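Local coordinates for protein (beta-tubulin binding post-chaperonin cofactor) (Saccharomyces cerevisiae, PDB 1QSD), which binds beta-tubulin as a post-chaperonin cofactor and takes part in an early step of the tubulin folding pathway, at residues T4-K9 with G85-S90; K11-L16 with E67-F72; Y22-L27 with R60-L65; D75-L80 with S94-A99. All coordinates share one frame; numbering follows the deposited sequence.

Interaction 1: T4-K9 with G85-S90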
loop_
_atom_site.group_PDB
_atom_site.type_symbol
_atom_site.label_atom_id
_atom_site.label_comp_id
_atom_site.label_asym_id
_atom_site.label_seq_id
_atom_site.Cartn_x
_atom_site.Cartn_y
_atom_site.Cartn_z
ATOM N N THR A 4 -16.039 -6.392 -22.597
ATOM C CA THR A 4 -17.390 -6.913 -22.193
ATOM C C THR A 4 -17.490 -6.738 -20.698
ATOM O O THR A 4 -16.451 -6.670 -20.018
ATOM C CB THR A 4 -17.565 -8.425 -22.469
ATOM O OG1 THR A 4 -16.604 -9.157 -21.698
ATOM C CG2 THR A 4 -17.357 -8.739 -23.948
ATOM N N GLN A 5 -18.725 -6.671 -20.193
ATOM C CA GLN A 5 -18.976 -6.513 -18.774
ATOM C C GLN A 5 -18.367 -7.670 -17.960
ATOM O O GLN A 5 -17.823 -7.451 -16.880
ATOM C CB GLN A 5 -20.473 -6.375 -18.516
ATOM C CG GLN A 5 -20.774 -5.868 -17.123
ATOM C CD GLN A 5 -22.233 -5.556 -16.886
ATOM O OE1 GLN A 5 -22.581 -4.850 -15.935
ATOM N NE2 GLN A 5 -23.102 -6.101 -17.728
ATOM N N LEU A 6 -18.421 -8.885 -18.502
ATOM C CA LEU A 6 -17.829 -10.040 -17.853
ATOM C C LEU A 6 -16.330 -9.783 -17.617
ATOM O O LEU A 6 -15.844 -9.868 -16.476
ATOM C CB LEU A 6 -18.007 -11.303 -18.713
ATOM C CG LEU A 6 -17.346 -12.568 -18.120
ATOM C CD1 LEU A 6 -17.918 -12.850 -16.719
ATOM C CD2 LEU A 6 -17.546 -13.776 -19.053
ATOM N N ASP A 7 -15.610 -9.455 -18.694
ATOM C CA ASP A 7 -14.172 -9.196 -18.612
ATOM C C ASP A 7 -13.832 -8.095 -17.600
ATOM O O ASP A 7 -12.808 -8.174 -16.905
ATOM C CB ASP A 7 -13.599 -8.817 -19.983
ATOM C CG ASP A 7 -13.824 -9.892 -21.041
ATOM O OD1 ASP A 7 -13.820 -9.547 -22.254
ATOM O OD2 ASP A 7 -13.997 -11.079 -20.672
ATOM N N ILE A 8 -14.671 -7.063 -17.533
ATOM C CA ILE A 8 -14.417 -5.969 -16.611
ATOM C C ILE A 8 -14.521 -6.467 -15.174
ATOM O O ILE A 8 -13.639 -6.176 -14.362
ATOM C CB ILE A 8 -15.358 -4.731 -16.870
ATOM C CG1 ILE A 8 -14.964 -4.032 -18.185
ATOM C CG2 ILE A 8 -15.218 -3.702 -15.739
ATOM C CD1 ILE A 8 -16.048 -3.101 -18.736
ATOM N N LYS A 9 -15.581 -7.218 -14.865
ATOM C CA LYS A 9 -15.772 -7.762 -13.516
ATOM C C LYS A 9 -14.642 -8.737 -13.148
ATOM O O LYS A 9 -14.074 -8.626 -12.076
ATOM C CB LYS A 9 -17.145 -8.422 -13.377
ATOM C CG LYS A 9 -18.290 -7.418 -13.487
ATOM C CD LYS A 9 -19.629 -8.033 -13.226
ATOM C CE LYS A 9 -20.731 -7.001 -13.455
ATOM N NZ LYS A 9 -20.616 -5.794 -12.577
ATOM N N GLY A 85 -24.296 -15.245 -22.073
ATOM C CA GLY A 85 -23.410 -14.975 -23.182
ATOM C C GLY A 85 -22.697 -16.184 -23.754
ATOM O O GLY A 85 -22.871 -17.332 -23.337
ATOM N N THR A 86 -21.800 -15.902 -24.674
ATOM C CA THR A 86 -21.061 -16.947 -25.327
ATOM C C THR A 86 -19.597 -17.014 -24.858
ATOM O O THR A 86 -18.822 -17.829 -25.354
ATOM C CB THR A 86 -21.168 -16.748 -26.867
ATOM O OG1 THR A 86 -20.556 -17.847 -27.552
ATOM C CG2 THR A 86 -20.534 -15.408 -27.296
ATOM N N GLU A 87 -19.200 -16.160 -23.922
ATOM C CA GLU A 87 -17.818 -16.199 -23.461
ATOM C C GLU A 87 -17.575 -17.387 -22.548
ATOM O O GLU A 87 -18.493 -17.887 -21.882
ATOM C CB GLU A 87 -17.423 -14.920 -22.719
ATOM C CG GLU A 87 -17.366 -13.663 -23.566
ATOM C CD GLU A 87 -16.643 -12.519 -22.849
ATOM O OE1 GLU A 87 -17.307 -11.584 -22.373
ATOM O OE2 GLU A 87 -15.399 -12.569 -22.746
ATOM N N ASP A 88 -16.327 -17.827 -22.538
ATOM C CA ASP A 88 -15.876 -18.931 -21.716
ATOM C C ASP A 88 -15.766 -18.318 -20.312
ATOM O O ASP A 88 -15.084 -17.309 -20.148
ATOM C CB ASP A 88 -14.504 -19.363 -22.264
ATOM C CG ASP A 88 -13.830 -20.407 -21.422
ATOM O OD1 ASP A 88 -14.462 -20.918 -20.470
ATOM O OD2 ASP A 88 -12.656 -20.716 -21.728
ATOM N N VAL A 89 -16.481 -18.857 -19.328
ATOM C CA VAL A 89 -16.418 -18.318 -17.966
ATOM C C VAL A 89 -15.432 -19.024 -17.006
ATOM O O VAL A 89 -15.476 -18.806 -15.786
ATOM C CB VAL A 89 -17.814 -18.272 -17.312
ATOM C CG1 VAL A 89 -18.768 -17.493 -18.194
ATOM C CG2 VAL A 89 -18.345 -19.677 -17.083
ATOM N N SER A 90 -14.500 -19.803 -17.549
ATOM C CA SER A 90 -13.544 -20.507 -16.719
ATOM C C SER A 90 -12.653 -19.546 -15.957
ATOM O O SER A 90 -12.371 -19.768 -14.776
ATOM C CB SER A 90 -12.703 -21.455 -17.563
ATOM O OG SER A 90 -13.547 -22.303 -18.322
#

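Interaction 2: K11-L16 with E67-F72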
loop_
_atom_site.group_PDB
_atom_site.type_symbol
_atom_site.label_atom_id
_atom_site.label_comp_id
_atom_site.label_asym_id
_atom_site.label_seq_id
_atom_site.Cartn_x
_atom_site.Cartn_y
_atom_site.Cartn_z
ATOM N N LYS A 11 -11.497 -8.868 -14.334
ATOM C CA LYS A 11 -10.277 -8.085 -14.127
ATOM C C LYS A 11 -10.299 -7.274 -12.839
ATOM O O LYS A 11 -9.290 -7.200 -12.124
ATOM C CB LYS A 11 -10.003 -7.180 -15.329
ATOM C CG LYS A 11 -9.454 -7.942 -16.514
ATOM C CD LYS A 11 -9.361 -7.089 -17.766
ATOM C CE LYS A 11 -8.805 -7.914 -18.928
ATOM N NZ LYS A 11 -8.809 -7.166 -20.225
ATOM N N ALA A 12 -11.449 -6.680 -12.543
ATOM C CA ALA A 12 -11.595 -5.895 -11.333
ATOM C C ALA A 12 -11.177 -6.764 -10.140
ATOM O O ALA A 12 -10.345 -6.341 -9.329
ATOM C CB ALA A 12 -13.037 -5.420 -11.176
ATOM N N LEU A 13 -11.683 -8.001 -10.099
ATOM C CA LEU A 13 -11.396 -8.929 -9.015
ATOM C C LEU A 13 -9.956 -9.423 -9.003
ATOM O O LEU A 13 -9.318 -9.459 -7.940
ATOM C CB LEU A 13 -12.343 -10.124 -9.049
ATOM C CG LEU A 13 -12.127 -11.188 -7.941
ATOM C CD1 LEU A 13 -12.257 -10.586 -6.502
ATOM C CD2 LEU A 13 -13.133 -12.333 -8.119
ATOM N N LYS A 14 -9.451 -9.831 -10.169
ATOM C CA LYS A 14 -8.072 -10.317 -10.276
ATOM C C LYS A 14 -7.062 -9.241 -9.850
ATOM O O LYS A 14 -6.038 -9.542 -9.254
ATOM C CB LYS A 14 -7.758 -10.816 -11.700
ATOM C CG LYS A 14 -8.607 -12.011 -12.129
ATOM C CD LYS A 14 -7.973 -12.849 -13.264
ATOM C CE LYS A 14 -8.691 -14.218 -13.386
ATOM N NZ LYS A 14 -8.075 -15.248 -14.298
ATOM N N ARG A 15 -7.359 -7.985 -10.124
ATOM C CA ARG A 15 -6.433 -6.944 -9.739
ATOM C C ARG A 15 -6.475 -6.674 -8.251
ATOM O O ARG A 15 -5.452 -6.373 -7.623
ATOM C CB ARG A 15 -6.632 -5.715 -10.613
ATOM C CG ARG A 15 -6.392 -6.079 -12.109
ATOM C CD ARG A 15 -5.211 -7.076 -12.273
ATOM N NE ARG A 15 -4.990 -7.618 -13.622
ATOM C CZ ARG A 15 -5.905 -8.236 -14.374
ATOM N NH1 ARG A 15 -7.153 -8.394 -13.947
ATOM N NH2 ARG A 15 -5.545 -8.779 -15.538
ATOM N N LEU A 16 -7.626 -6.915 -7.651
ATOM C CA LEU A 16 -7.731 -6.730 -6.210
ATOM C C LEU A 16 -6.939 -7.830 -5.489
ATOM O O LEU A 16 -6.212 -7.561 -4.536
ATOM C CB LEU A 16 -9.195 -6.740 -5.746
ATOM C CG LEU A 16 -9.877 -5.387 -5.598
ATOM C CD1 LEU A 16 -11.186 -5.549 -4.844
ATOM C CD2 LEU A 16 -8.961 -4.474 -4.818
ATOM N N GLU A 67 -12.625 -6.613 2.561
ATOM C CA GLU A 67 -14.030 -6.267 2.398
ATOM C C GLU A 67 -14.329 -6.093 0.896
ATOM O O GLU A 67 -15.284 -6.659 0.387
ATOM C CB GLU A 67 -14.353 -4.970 3.164
ATOM C CG GLU A 67 -14.424 -5.136 4.692
ATOM C CD GLU A 67 -14.389 -3.805 5.468
ATOM O OE1 GLU A 67 -13.575 -3.668 6.426
ATOM O OE2 GLU A 67 -15.180 -2.893 5.123
ATOM N N LYS A 68 -13.463 -5.369 0.189
ATOM C CA LYS A 68 -13.636 -5.128 -1.245
ATOM C C LYS A 68 -13.442 -6.350 -2.099
ATOM O O LYS A 68 -14.068 -6.480 -3.138
ATOM C CB LYS A 68 -12.769 -3.969 -1.726
ATOM C CG LYS A 68 -13.307 -2.648 -1.238
ATOM C CD LYS A 68 -12.564 -1.496 -1.796
ATOM C CE LYS A 68 -13.075 -0.206 -1.190
ATOM N NZ LYS A 68 -12.240 0.948 -1.648
ATOM N N ILE A 69 -12.577 -7.250 -1.676
ATOM C CA ILE A 69 -12.398 -8.492 -2.410
ATOM C C ILE A 69 -13.707 -9.306 -2.306
ATOM O O ILE A 69 -14.193 -9.854 -3.304
ATOM C CB ILE A 69 -11.184 -9.291 -1.874
ATOM C CG1 ILE A 69 -9.896 -8.599 -2.319
ATOM C CG2 ILE A 69 -11.190 -10.726 -2.386
ATOM C CD1 ILE A 69 -8.633 -9.336 -1.928
ATOM N N ARG A 70 -14.329 -9.306 -1.129
ATOM C CA ARG A 70 -15.577 -10.026 -0.961
ATOM C C ARG A 70 -16.673 -9.398 -1.832
ATOM O O ARG A 70 -17.354 -10.113 -2.561
ATOM C CB ARG A 70 -15.995 -10.024 0.503
ATOM C CG ARG A 70 -17.266 -10.783 0.757
ATOM C CD ARG A 70 -17.851 -10.369 2.071
ATOM N NE ARG A 70 -18.641 -11.461 2.621
ATOM C CZ ARG A 70 -18.156 -12.387 3.445
ATOM N NH1 ARG A 70 -16.880 -12.343 3.821
ATOM N NH2 ARG A 70 -18.956 -13.346 3.906
ATOM N N GLU A 71 -16.843 -8.072 -1.768
ATOM C CA GLU A 71 -17.846 -7.366 -2.587
ATOM C C GLU A 71 -17.635 -7.648 -4.070
ATOM O O GLU A 71 -18.578 -7.951 -4.792
ATOM C CB GLU A 71 -17.744 -5.841 -2.409
ATOM C CG GLU A 71 -18.016 -5.328 -1.023
ATOM C CD GLU A 71 -17.728 -3.842 -0.877
ATOM O OE1 GLU A 71 -17.717 -3.375 0.277
ATOM O OE2 GLU A 71 -17.500 -3.151 -1.898
ATOM N N PHE A 72 -16.397 -7.522 -4.528
ATOM C CA PHE A 72 -16.109 -7.765 -5.924
ATOM C C PHE A 72 -16.388 -9.218 -6.275
ATOM O O PHE A 72 -16.867 -9.524 -7.385
ATOM C CB PHE A 72 -14.674 -7.384 -6.254
ATOM C CG PHE A 72 -14.443 -5.895 -6.322
ATOM C CD1 PHE A 72 -15.157 -5.020 -5.502
ATOM C CD2 PHE A 72 -13.475 -5.371 -7.179
ATOM C CE1 PHE A 72 -14.910 -3.646 -5.530
ATOM C CE2 PHE A 72 -13.216 -4.009 -7.218
ATOM C CZ PHE A 72 -13.936 -3.140 -6.387
#

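Interaction 3: Y22-L27 with R60-L65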
loop_
_atom_site.group_PDB
_atom_site.type_symbol
_atom_site.label_atom_id
_atom_site.label_comp_id
_atom_site.label_asym_id
_atom_site.label_seq_id
_atom_site.Cartn_x
_atom_site.Cartn_y
_atom_site.Cartn_z
ATOM N N TYR A 22 0.575 -7.897 -3.021
ATOM C CA TYR A 22 1.588 -6.851 -2.996
ATOM C C TYR A 22 1.687 -6.269 -1.598
ATOM O O TYR A 22 2.772 -6.184 -1.030
ATOM C CB TYR A 22 1.233 -5.749 -3.998
ATOM C CG TYR A 22 1.620 -6.099 -5.416
ATOM C CD1 TYR A 22 2.272 -7.311 -5.699
ATOM C CD2 TYR A 22 1.395 -5.205 -6.469
ATOM C CE1 TYR A 22 2.692 -7.624 -6.990
ATOM C CE2 TYR A 22 1.812 -5.509 -7.772
ATOM C CZ TYR A 22 2.463 -6.721 -8.024
ATOM O OH TYR A 22 2.885 -7.029 -9.303
ATOM N N TYR A 23 0.542 -5.899 -1.034
ATOM C CA TYR A 23 0.487 -5.334 0.306
ATOM C C TYR A 23 0.942 -6.346 1.366
ATOM O O TYR A 23 1.526 -5.971 2.386
ATOM C CB TYR A 23 -0.928 -4.832 0.607
ATOM C CG TYR A 23 -1.317 -3.524 -0.073
ATOM C CD1 TYR A 23 -0.803 -3.161 -1.329
ATOM C CD2 TYR A 23 -2.207 -2.646 0.544
ATOM C CE1 TYR A 23 -1.172 -1.938 -1.949
ATOM C CE2 TYR A 23 -2.577 -1.436 -0.061
ATOM C CZ TYR A 23 -2.066 -1.082 -1.298
ATOM O OH TYR A 23 -2.485 0.132 -1.819
ATOM N N GLN A 24 0.708 -7.629 1.111
ATOM C CA GLN A 24 1.107 -8.671 2.044
ATOM C C GLN A 24 2.629 -8.833 2.076
ATOM O O GLN A 24 3.178 -9.322 3.059
ATOM C CB GLN A 24 0.435 -10.000 1.693
ATOM C CG GLN A 24 0.015 -10.853 2.909
ATOM C CD GLN A 24 -1.233 -10.339 3.636
ATOM O OE1 GLN A 24 -1.378 -10.520 4.845
ATOM N NE2 GLN A 24 -2.143 -9.720 2.896
ATOM N N GLN A 25 3.308 -8.434 1.000
ATOM C CA GLN A 25 4.779 -8.499 0.928
ATOM C C GLN A 25 5.363 -7.376 1.794
ATOM O O GLN A 25 6.329 -7.581 2.531
ATOM C CB GLN A 25 5.283 -8.268 -0.503
ATOM C CG GLN A 25 4.710 -9.181 -1.582
ATOM C CD GLN A 25 5.039 -8.703 -3.006
ATOM O OE1 GLN A 25 5.241 -9.519 -3.913
ATOM N NE2 GLN A 25 5.077 -7.384 -3.208
ATOM N N GLU A 26 4.792 -6.179 1.647
ATOM C CA GLU A 26 5.202 -4.996 2.398
ATOM C C GLU A 26 5.086 -5.284 3.887
ATOM O O GLU A 26 6.035 -5.079 4.637
ATOM C CB GLU A 26 4.303 -3.809 2.033
ATOM C CG GLU A 26 5.041 -2.588 1.482
ATOM C CD GLU A 26 5.449 -1.578 2.556
ATOM O OE1 GLU A 26 6.659 -1.492 2.876
ATOM O OE2 GLU A 26 4.557 -0.856 3.065
ATOM N N LEU A 27 3.924 -5.790 4.294
ATOM C CA LEU A 27 3.643 -6.121 5.683
ATOM C C LEU A 27 4.656 -7.103 6.267
ATOM O O LEU A 27 5.167 -6.899 7.370
ATOM C CB LEU A 27 2.237 -6.709 5.803
ATOM C CG LEU A 27 1.698 -6.880 7.225
ATOM C CD1 LEU A 27 1.548 -5.511 7.896
ATOM C CD2 LEU A 27 0.359 -7.588 7.187
ATOM N N ARG A 60 -3.733 -1.699 9.051
ATOM C CA ARG A 60 -5.094 -1.159 8.971
ATOM C C ARG A 60 -5.676 -1.205 7.542
ATOM O O ARG A 60 -6.893 -1.289 7.336
ATOM C CB ARG A 60 -5.122 0.266 9.571
ATOM C CG ARG A 60 -5.125 1.431 8.560
ATOM C CD ARG A 60 -4.535 2.744 9.111
ATOM N NE ARG A 60 -4.953 3.053 10.478
ATOM C CZ ARG A 60 -4.242 3.800 11.318
ATOM N NH1 ARG A 60 -3.085 4.315 10.927
ATOM N NH2 ARG A 60 -4.654 3.989 12.566
ATOM N N LEU A 61 -4.774 -1.237 6.570
ATOM C CA LEU A 61 -5.098 -1.279 5.145
ATOM C C LEU A 61 -5.690 -2.605 4.664
ATOM O O LEU A 61 -6.431 -2.647 3.678
ATOM C CB LEU A 61 -3.818 -1.041 4.358
ATOM C CG LEU A 61 -3.725 -0.007 3.257
ATOM C CD1 LEU A 61 -2.289 -0.013 2.804
ATOM C CD2 LEU A 61 -4.663 -0.331 2.110
ATOM N N LEU A 62 -5.305 -3.698 5.313
ATOM C CA LEU A 62 -5.777 -5.017 4.920
ATOM C C LEU A 62 -7.247 -5.315 5.101
ATOM O O LEU A 62 -7.880 -5.826 4.179
ATOM C CB LEU A 62 -4.940 -6.109 5.570
ATOM C CG LEU A 62 -3.532 -6.188 4.989
ATOM C CD1 LEU A 62 -2.842 -7.421 5.511
ATOM C CD2 LEU A 62 -3.600 -6.231 3.466
ATOM N N PRO A 63 -7.823 -4.986 6.273
ATOM C CA PRO A 63 -9.244 -5.265 6.475
ATOM C C PRO A 63 -10.132 -4.701 5.368
ATOM O O PRO A 63 -10.877 -5.445 4.743
ATOM C CB PRO A 63 -9.536 -4.604 7.822
ATOM C CG PRO A 63 -8.248 -4.707 8.531
ATOM C CD PRO A 63 -7.258 -4.328 7.464
ATOM N N THR A 64 -10.002 -3.408 5.082
ATOM C CA THR A 64 -10.836 -2.775 4.066
ATOM C C THR A 64 -10.629 -3.391 2.705
ATOM O O THR A 64 -11.552 -3.435 1.882
ATOM C CB THR A 64 -10.606 -1.252 4.003
ATOM O OG1 THR A 64 -9.200 -0.983 4.073
ATOM C CG2 THR A 64 -11.344 -0.545 5.165
ATOM N N LEU A 65 -9.419 -3.904 2.503
ATOM C CA LEU A 65 -9.035 -4.554 1.257
ATOM C C LEU A 65 -9.741 -5.904 1.117
ATOM O O LEU A 65 -10.147 -6.280 0.006
ATOM C CB LEU A 65 -7.521 -4.732 1.202
ATOM C CG LEU A 65 -6.934 -5.300 -0.079
ATOM C CD1 LEU A 65 -7.437 -4.521 -1.295
ATOM C CD2 LEU A 65 -5.453 -5.240 0.013
#

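Interaction 4: D75-L80 with S94-A99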
loop_
_atom_site.group_PDB
_atom_site.type_symbol
_atom_site.label_atom_id
_atom_site.label_comp_id
_atom_site.label_asym_id
_atom_site.label_seq_id
_atom_site.Cartn_x
_atom_site.Cartn_y
_atom_site.Cartn_z
ATOM N N ASP A 75 -20.171 -9.707 -6.502
ATOM C CA ASP A 75 -20.688 -9.059 -7.686
ATOM C C ASP A 75 -20.482 -9.986 -8.878
ATOM O O ASP A 75 -21.400 -10.182 -9.672
ATOM C CB ASP A 75 -19.964 -7.737 -7.923
ATOM C CG ASP A 75 -20.565 -6.939 -9.076
ATOM O OD1 ASP A 75 -19.793 -6.491 -9.948
ATOM O OD2 ASP A 75 -21.812 -6.777 -9.114
ATOM N N LEU A 76 -19.297 -10.579 -8.967
ATOM C CA LEU A 76 -18.987 -11.490 -10.057
ATOM C C LEU A 76 -19.842 -12.763 -9.968
ATOM O O LEU A 76 -20.367 -13.233 -10.977
ATOM C CB LEU A 76 -17.478 -11.796 -10.079
ATOM C CG LEU A 76 -16.876 -12.678 -11.184
ATOM C CD1 LEU A 76 -17.392 -12.262 -12.552
ATOM C CD2 LEU A 76 -15.345 -12.631 -11.133
ATOM N N GLU A 77 -19.987 -13.310 -8.763
ATOM C CA GLU A 77 -20.793 -14.504 -8.542
ATOM C C GLU A 77 -22.243 -14.229 -8.946
ATOM O O GLU A 77 -22.867 -15.040 -9.617
ATOM C CB GLU A 77 -20.751 -14.918 -7.069
ATOM C CG GLU A 77 -19.372 -15.365 -6.558
ATOM C CD GLU A 77 -19.385 -15.846 -5.091
ATOM O OE1 GLU A 77 -19.655 -15.023 -4.181
ATOM O OE2 GLU A 77 -19.113 -17.043 -4.848
ATOM N N GLN A 78 -22.790 -13.097 -8.528
ATOM C CA GLN A 78 -24.166 -12.762 -8.887
ATOM C C GLN A 78 -24.352 -12.580 -10.407
ATOM O O GLN A 78 -25.336 -13.041 -10.992
ATOM C CB GLN A 78 -24.620 -11.508 -8.133
ATOM C CG GLN A 78 -26.138 -11.309 -8.120
ATOM C CD GLN A 78 -26.940 -12.331 -7.243
ATOM O OE1 GLN A 78 -28.121 -12.094 -6.935
ATOM N NE2 GLN A 78 -26.305 -13.434 -6.835
ATOM N N PHE A 79 -23.378 -11.946 -11.052
ATOM C CA PHE A 79 -23.437 -11.723 -12.492
ATOM C C PHE A 79 -23.500 -13.077 -13.222
ATOM O O PHE A 79 -24.312 -13.264 -14.113
ATOM C CB PHE A 79 -22.204 -10.915 -12.916
ATOM C CG PHE A 79 -22.092 -10.685 -14.404
ATOM C CD1 PHE A 79 -22.776 -9.638 -15.019
ATOM C CD2 PHE A 79 -21.277 -11.501 -15.190
ATOM C CE1 PHE A 79 -22.644 -9.405 -16.401
ATOM C CE2 PHE A 79 -21.143 -11.272 -16.584
ATOM C CZ PHE A 79 -21.822 -10.227 -17.177
ATOM N N LEU A 80 -22.692 -14.035 -12.780
ATOM C CA LEU A 80 -22.641 -15.344 -13.394
ATOM C C LEU A 80 -23.919 -16.168 -13.272
ATOM O O LEU A 80 -24.213 -16.960 -14.156
ATOM C CB LEU A 80 -21.448 -16.137 -12.858
ATOM C CG LEU A 80 -20.060 -15.697 -13.319
ATOM C CD1 LEU A 80 -18.987 -16.458 -12.523
ATOM C CD2 LEU A 80 -19.912 -15.944 -14.833
ATOM N N SER A 94 -12.327 -19.264 -11.897
ATOM C CA SER A 94 -10.986 -19.367 -11.363
ATOM C C SER A 94 -10.689 -18.146 -10.499
ATOM O O SER A 94 -10.088 -18.270 -9.425
ATOM C CB SER A 94 -9.987 -19.453 -12.518
ATOM O OG SER A 94 -8.721 -19.890 -12.076
ATOM N N ALA A 95 -11.120 -16.971 -10.946
ATOM C CA ALA A 95 -10.892 -15.754 -10.189
ATOM C C ALA A 95 -11.632 -15.852 -8.866
ATOM O O ALA A 95 -11.079 -15.495 -7.825
ATOM C CB ALA A 95 -11.385 -14.548 -10.976
ATOM N N ILE A 96 -12.877 -16.344 -8.915
ATOM C CA ILE A 96 -13.751 -16.493 -7.716
ATOM C C ILE A 96 -13.169 -17.431 -6.655
ATOM O O ILE A 96 -13.239 -17.155 -5.458
ATOM C CB ILE A 96 -15.168 -17.000 -8.098
ATOM C CG1 ILE A 96 -15.897 -15.923 -8.904
ATOM C CG2 ILE A 96 -15.970 -17.367 -6.824
ATOM C CD1 ILE A 96 -17.254 -16.327 -9.433
ATOM N N THR A 97 -12.598 -18.534 -7.124
ATOM C CA THR A 97 -11.960 -19.534 -6.285
ATOM C C THR A 97 -10.739 -18.970 -5.573
ATOM O O THR A 97 -10.618 -19.132 -4.359
ATOM C CB THR A 97 -11.595 -20.769 -7.117
ATOM O OG1 THR A 97 -12.806 -21.419 -7.514
ATOM C CG2 THR A 97 -10.721 -21.752 -6.317
ATOM N N SER A 98 -9.871 -18.265 -6.292
ATOM C CA SER A 98 -8.698 -17.674 -5.666
ATOM C C SER A 98 -9.079 -16.645 -4.609
ATOM O O SER A 98 -8.471 -16.580 -3.533
ATOM C CB SER A 98 -7.809 -17.021 -6.710
ATOM O OG SER A 98 -7.212 -18.009 -7.525
ATOM N N ALA A 99 -10.092 -15.842 -4.913
ATOM C CA ALA A 99 -10.548 -14.829 -3.974
ATOM C C ALA A 99 -11.108 -15.478 -2.706
ATOM O O ALA A 99 -10.884 -14.981 -1.595
ATOM C CB ALA A 99 -11.617 -13.943 -4.628
#

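Interaction 1: T4-K9 with G85-S90
Thr4 and Glu87 come at each other from opposite directions, and the hydroxyl OG1 of Thr4 donates a hydrogen bond of 2.6 Å to OE1 of Glu87. The carboxylate takes it on its syn side, the donor lying only 16° out of plane. OG1 works twice, because it also accepts a hydrogen bond from the backbone N-H of Asp7; chi1 of 62° sets it between the backbone N and the carbonyl carbon of Thr4. Asp7 meets the same carboxylate with its plane turned almost perpendicular, 87° away, and OD2 of Asp7 comes to 2.9 Å from OE2 of Glu87. Two like charges this close would probably raise the pKa of one acid. Leu6 slides past Glu87 in the opposite sense, its CD2 lying 3.8 Å from CB of Glu87 and 4.0 Å from CG1 of Val89. Tyr83 backs this apolar patch and its hydroxyl bonds to Glu87 N. The threonine-to-backbone bond is an ST motif at a helix start, here joined to the loop that precedes helix 90-104.

Interaction 2: K11-L16 with E67-F72
Leu16 drives its CD1 methyl onto one face of the Phe72 ring, and the close packing of this contact is gathered there. The methyl lies 3.5 Å from the ring centroid and 22° off the normal, a CH-pi contact, with the two side chains crossing at about a right angle. The same methyl reaches the backbone O of Lys68 at 3.5 Å. At the ring's edge stands the backbone of Ala12, whose O is 3.9 Å from CD2 of Phe72. Leu13, with CG anti to its backbone N (chi1 180°), turns CD1 inward to CB of Phe72 at 4.0 Å, and Ala95 and Ala99 of helix 90-104 also touch it. The other flank is looser: Lys68 offers Leu16 only the base of its chain, then runs outward to a salt bridge with Asp57 of the second subunit. Lys50 of that subunit forms a cation-pi pair with Phe72. The axes of 11-16 and 67-72 approach to 9.6 Å with their directions 156° apart, an antiparallel pair of a helical bundle.

Interaction 3: Y22-L27 with R60-L65
The ring of Tyr23 is met at its edge by Leu61, whose CD2 lies in the ring plane. The two methyls of Leu61, CD1 and CD2, straddle CE2 of Tyr23, each 3.2 Å from it, and the side chains cross at about a right angle. Leu65 brings CD2 up obliquely, at 4.2 Å from CD2 of Tyr23. The amide of Gln24 is the second flat group: a bend at chi2 (75°) folds it over beside Leu62, leaving CD1 of Leu62 3.5 Å from OE1 and 3.6 Å from NE2 of Gln24. CD2 of Leu27 reaches CD1 of Leu62 at 3.6 Å, so this one methyl touches both the amide and the leucine. Tyr23 packs on Glu26 of the second subunit, Glu26 hydrogen-bonds the Tyr23 hydroxyl of that subunit, and Leu61 meets Leu61 of the second subunit. Segment 60-65, kinked within helix 45-81, runs antiparallel to 22-27, at 159° and with a closest axis approach of 10.8 Å, a helix pair at the subunit interface of a dimeric four-helix bundle.

Interaction 4: D75-L80 with S94-A99
A chi1 of -67° places CG1 of Ile96 anti to its carbonyl carbon, and with chi2 at 175° the chain runs straight out to CD1, which enters between Leu80 and Glu77. Leu80 and Ile96 reach tip to tip, CD1 of Leu80 lying 3.5 Å from CD1 of Ile96. Leu76 slants across the isoleucine, its CD2 standing 4.0 Å from CG1 of Ile96. On another side the methylene CG of Glu77 packs on CD1 of Ile96 at 3.7 Å, and OE2 of Glu77 passes CG2 of Ile96 at the same distance. The acid lends its aliphatic part to the contact, while OE1 has a long, weak ion pair with Lys73. Ala95 adds only a slight touch, CB to CD2 of Leu76 at 4.4 Å. No hydrogen bond spans the two segments; one isoleucine is held by three side chains. The axes of the segments run 145° from parallel, and their closest approach is 10.5 Å. Helix 90-104 thus folds back antiparallel along the end of helix 45-81, while helix 5-39 joins in from beside them, Leu13 touching Leu76 and Lys14 touching Ala95.

From the N terminus, the start of helix 5-39 is joined to the loop before helix 90-104 in interaction 1, which closes the longest loop in the set. Inside it lies interaction 2, and inside that interaction 3, both pairing helix 5-39 with helix 45-81 as the hairpin approaches its turn; Leu16 and Leu65 touch where the two meet. Interaction 4 opens only after interaction 2 has closed, and brings helix 90-104 against helix 45-81. It crosses interaction 1 along the chain, and the two are tied by a salt bridge from Lys9 to Asp75. Leu13 and Lys14 connect interactions 2 and 4, so three helices share one end of the rod.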